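Local coordinates for dehydroquinate synthase (Thermus thermophilus, PDB 1UJN), which probably catalyses the conversion of 3-deoxy-D-arabino-heptulosonate 7-phosphate to 3-dehydroquinate and phosphate in chorismate biosynthesis, using NAD and one divalent metal ion per subunit, at residues 186-189 against 190-193; 207-210 against 211-215. All blocks are in the same frame, centred on the assembly; numbering follows the deposited sequence.

Contact 1. Residues 186-189 against 190-193; sequences LLKV and EDLT
Val189 and Leu192 meet in a local turn contact, within the loop that leads from helix 164-181 to helix 199-216. Residues Val189 to Leu192 form a type I beta turn, closed by the hydrogen bond from Leu192 N to Val189 O at 2.8 Å. The bond is bent, with an N-H...O angle of 144°, and the donor stands above the carbonyl plane. The two apolar side chains meet on the buried side of this turn. With CG of Leu192 anti to its carbonyl carbon (chi1 -64°), the isobutyl group folds back over the start of the turn, and its CD1 lies 3.8 Å from Val189 CA and 4.1 Å from Val189 CB. Such a reversal belongs to the connection between two helices of the C-terminal, helical part of the dehydroquinate synthase fold. Phe202 of helix 199-216 touches both Val189 and Leu192, while Trp280 of helix 271-281 packs on Val189. Charged groups occupy the outer side. Lys188 and Asp191 do not pair directly, NZ standing 4.7 Å from OD1; one water bridges them, accepting from Lys188 NZ at 2.8 Å and donating to Asp191 OD1 at 2.7 Å. The lysine chain is extended as far as CE and bends only at chi4 (68°), which turns its ammonium group to the water. Asp191 OD2 forms a salt bridge with Arg198 NE, and the same guanidinium donates through NH2 to Lys188 O, so that one arginine holds the Asp191 carboxylate and the Lys188 backbone carbonyl together.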
loop_
_atom_site.group_PDB
_atom_site.type_symbol
_atom_site.label_atom_id
_atom_site.label_comp_id
_atom_site.label_asym_id
_atom_site.label_seq_id
_atom_site.Cartn_x
_atom_site.Cartn_y
_atom_site.Cartn_z
ATOM N N LEU A 186 29.828 10.038 -15.822
ATOM C CA LEU A 186 29.424 9.026 -14.853
ATOM C C LEU A 186 30.211 7.725 -14.973
ATOM O O LEU A 186 30.083 6.830 -14.133
ATOM C CB LEU A 186 27.921 8.757 -14.983
ATOM C CG LEU A 186 27.054 9.911 -14.478
ATOM C CD1 LEU A 186 25.587 9.640 -14.756
ATOM C CD2 LEU A 186 27.292 10.077 -12.969
ATOM N N LEU A 187 31.036 7.615 -16.011
ATOM C CA LEU A 187 31.844 6.413 -16.198
ATOM C C LEU A 187 33.206 6.594 -15.527
ATOM O O LEU A 187 33.990 5.654 -15.427
ATOM C CB LEU A 187 32.037 6.126 -17.693
ATOM C CG LEU A 187 30.778 5.980 -18.554
ATOM C CD1 LEU A 187 31.178 5.581 -19.970
ATOM C CD2 LEU A 187 29.843 4.935 -17.955
ATOM N N LYS A 188 33.468 7.809 -15.061
ATOM C CA LYS A 188 34.728 8.156 -14.408
ATOM C C LYS A 188 34.593 8.006 -12.889
ATOM O O LYS A 188 34.125 8.922 -12.208
ATOM C CB LYS A 188 35.091 9.599 -14.776
ATOM C CG LYS A 188 36.391 10.131 -14.191
ATOM C CD LYS A 188 36.563 11.600 -14.573
ATOM C CE LYS A 188 37.861 12.193 -14.035
ATOM N NZ LYS A 188 39.067 11.615 -14.694
ATOM N N VAL A 189 35.026 6.857 -12.365
ATOM C CA VAL A 189 34.912 6.567 -10.935
ATOM C C VAL A 189 36.200 6.132 -10.224
ATOM O O VAL A 189 36.292 6.217 -8.998
ATOM C CB VAL A 189 33.869 5.452 -10.694
ATOM C CG1 VAL A 189 32.524 5.843 -11.299
ATOM C CG2 VAL A 189 34.363 4.148 -11.299
ATOM N N GLU A 190 37.186 5.669 -10.991
ATOM C CA GLU A 190 38.451 5.180 -10.433
ATOM C C GLU A 190 39.093 5.990 -9.304
ATOM O O GLU A 190 39.754 5.422 -8.436
ATOM C CB GLU A 190 39.476 4.992 -11.556
ATOM C CG GLU A 190 39.036 4.024 -12.639
ATOM C CD GLU A 190 40.132 3.743 -13.657
ATOM O OE1 GLU A 190 40.675 4.707 -14.241
ATOM O OE2 GLU A 190 40.449 2.554 -13.874
ATOM N N ASP A 191 38.899 7.304 -9.307
ATOM C CA ASP A 191 39.500 8.166 -8.289
ATOM C C ASP A 191 38.599 8.476 -7.100
ATOM O O ASP A 191 39.069 8.926 -6.053
ATOM C CB ASP A 191 39.914 9.494 -8.922
ATOM C CG ASP A 191 38.732 10.247 -9.504
ATOM O OD1 ASP A 191 38.156 9.757 -10.496
ATOM O OD2 ASP A 191 38.377 11.319 -8.965
ATOM N N LEU A 192 37.303 8.244 -7.269
ATOM C CA LEU A 192 36.329 8.541 -6.228
ATOM C C LEU A 192 36.491 7.802 -4.906
ATOM O O LEU A 192 36.728 6.596 -4.873
ATOM C CB LEU A 192 34.913 8.301 -6.767
ATOM C CG LEU A 192 34.446 9.204 -7.915
ATOM C CD1 LEU A 192 33.071 8.746 -8.390
ATOM C CD2 LEU A 192 34.396 10.654 -7.450
ATOM N N THR A 193 36.351 8.549 -3.816
ATOM C CA THR A 193 36.428 8.009 -2.465
ATOM C C THR A 193 35.490 8.870 -1.628
ATOM O O THR A 193 35.079 9.948 -2.060
ATOM C CB THR A 193 37.852 8.108 -1.859
ATOM O OG1 THR A 193 38.102 9.453 -1.435
ATOM C CG2 THR A 193 38.904 7.690 -2.880
HETATM O O HOH W 1 39.457 9.574 -12.858
#

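Contact 2. Residues 207-210 against 211-215; sequences VAVK and VRVTE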
loop_
_atom_site.group_PDB
_atom_site.type_symbol
_atom_site.label_atom_id
_atom_site.label_comp_id
_atom_site.label_asym_id
_atom_site.label_seq_id
_atom_site.Cartn_x
_atom_site.Cartn_y
_atom_site.Cartn_z
ATOM N N VAL A 207 22.136 10.957 -9.775
ATOM C CA VAL A 207 20.717 10.998 -9.435
ATOM C C VAL A 207 19.912 11.671 -10.540
ATOM O O VAL A 207 18.822 11.222 -10.891
ATOM C CB VAL A 207 20.469 11.767 -8.118
ATOM C CG1 VAL A 207 18.977 11.774 -7.800
ATOM C CG2 VAL A 207 21.248 11.117 -6.977
ATOM N N ALA A 208 20.465 12.743 -11.096
ATOM C CA ALA A 208 19.789 13.484 -12.155
ATOM C C ALA A 208 19.444 12.596 -13.348
ATOM O O ALA A 208 18.417 12.795 -13.998
ATOM C CB ALA A 208 20.654 14.658 -12.596
ATOM N N VAL A 209 20.290 11.610 -13.639
ATOM C CA VAL A 209 20.018 10.719 -14.762
ATOM C C VAL A 209 18.800 9.833 -14.507
ATOM O O VAL A 209 17.969 9.646 -15.398
ATOM C CB VAL A 209 21.234 9.821 -15.091
ATOM C CG1 VAL A 209 20.870 8.835 -16.198
ATOM C CG2 VAL A 209 22.404 10.680 -15.522
ATOM N N LYS A 210 18.684 9.286 -13.297
ATOM C CA LYS A 210 17.539 8.438 -13.004
ATOM C C LYS A 210 16.272 9.277 -12.977
ATOM O O LYS A 210 15.199 8.800 -13.334
ATOM C CB LYS A 210 17.705 7.694 -11.669
ATOM C CG LYS A 210 16.582 6.686 -11.439
ATOM C CD LYS A 210 16.816 5.760 -10.253
ATOM C CE LYS A 210 15.680 4.746 -10.157
ATOM N NZ LYS A 210 15.775 3.831 -8.975
ATOM N N VAL A 211 16.386 10.532 -12.557
ATOM C CA VAL A 211 15.215 11.398 -12.533
ATOM C C VAL A 211 14.663 11.574 -13.950
ATOM O O VAL A 211 13.465 11.407 -14.180
ATOM C CB VAL A 211 15.540 12.793 -11.949
ATOM C CG1 VAL A 211 14.362 13.738 -12.174
ATOM C CG2 VAL A 211 15.828 12.680 -10.449
ATOM N N ARG A 212 15.537 11.898 -14.897
ATOM C CA ARG A 212 15.120 12.110 -16.284
ATOM C C ARG A 212 14.472 10.887 -16.921
ATOM O O ARG A 212 13.365 10.966 -17.461
ATOM C CB ARG A 212 16.310 12.535 -17.146
ATOM C CG ARG A 212 16.840 13.923 -16.848
ATOM C CD ARG A 212 17.557 14.493 -18.066
ATOM N NE ARG A 212 18.675 13.655 -18.493
ATOM C CZ ARG A 212 19.822 13.541 -17.830
ATOM N NH1 ARG A 212 20.012 14.214 -16.702
ATOM N NH2 ARG A 212 20.781 12.752 -18.296
ATOM N N VAL A 213 15.175 9.761 -16.872
ATOM C CA VAL A 213 14.670 8.522 -17.450
ATOM C C VAL A 213 13.309 8.138 -16.870
ATOM O O VAL A 213 12.411 7.702 -17.592
ATOM C CB VAL A 213 15.649 7.367 -17.197
ATOM C CG1 VAL A 213 15.095 6.084 -17.782
ATOM C CG2 VAL A 213 17.002 7.698 -17.804
ATOM N N THR A 214 13.169 8.309 -15.561
ATOM C CA THR A 214 11.937 7.974 -14.868
ATOM C C THR A 214 10.741 8.829 -15.269
ATOM O O THR A 214 9.630 8.317 -15.417
ATOM C CB THR A 214 12.135 8.078 -13.347
ATOM O OG1 THR A 214 13.094 7.098 -12.931
ATOM C CG2 THR A 214 10.822 7.846 -12.615
ATOM N N GLU A 215 10.961 10.128 -15.444
ATOM C CA GLU A 215 9.871 11.025 -15.812
ATOM C C GLU A 215 9.451 10.927 -17.274
ATOM O O GLU A 215 8.281 11.131 -17.600
ATOM C CB GLU A 215 10.238 12.471 -15.458
ATOM C CG GLU A 215 10.132 12.730 -13.968
ATOM C CD GLU A 215 10.658 14.087 -13.536
ATOM O OE1 GLU A 215 10.640 14.345 -12.316
ATOM O OE2 GLU A 215 11.085 14.889 -14.397
#
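Thr214 folds its hydroxyl back onto Lys210 O, one turn earlier in helix 199-216, and so adds a side-chain bond to the regular i to i+4 ladder of this alpha-helix. Lys210 O is gripped twice, by Thr214 OG1 at 2.7 Å and by Thr214 N at 3.1 Å, the donors coming from opposite faces of the carbonyl plane. The hydroxyl reaches it because OG1 lies anti to the threonine carbonyl carbon (chi1 -64°), which points it back along the helix to the carbonyl four residues earlier. A valine here would keep the bulk but would probably leave Lys210 O without its hydroxyl donor, held from this position by the backbone amide alone. The ladder continues with Val211 N to Val207 O, Arg212 N to Ala208 O and Val213 N to Val209 O, the last nearly straight at 176°. Along the helix sides, Val207 CG1 meets Val211 CG2 at 4.2 Å and Val209 CG1 meets Val213 CG2 at 4.3 Å. On the exposed side Arg212 bends at chi3 (-59°) and lays one face of its guanidinium over Val209 CA, bringing NH2 to 3.8 Å from Val209 CG2. Farther out, strand 2-6 covers the first valine pair through Leu4 and Val6, while His177 and Ala181 of helix 164-181 pack on Val209. The side chain of Lys210 passes about 6 Å from that of Lys131, a residue predicted to bind NAD. It runs fully extended from the helix, and its NZ forms a salt bridge with Asp125 OD1 and a hydrogen bond with Val128 O.

In the fold
Helix 199-216 connects the two contacts: contact 2 is built from its own turns, whereas contact 1, in the loop before it, packs on Phe202 from that helix. They touch where Leu186 CD1 meets Val209 CG2 at 3.4 Å, although their centres are about 20 Å apart. Contact 2 is largely buried, between strand 2-6 and helix 164-181, and relies on repeated backbone bonds and valine pairs. Contact 1 is only partly buried; a single turn-closing bond and one apolar pair serve on its inner side, and a water-bridged charge pair on its outer side. Both use a lysine, at the solvent-facing edge in contact 1 and inward, near predicted cofactor and metal sites, in contact 2.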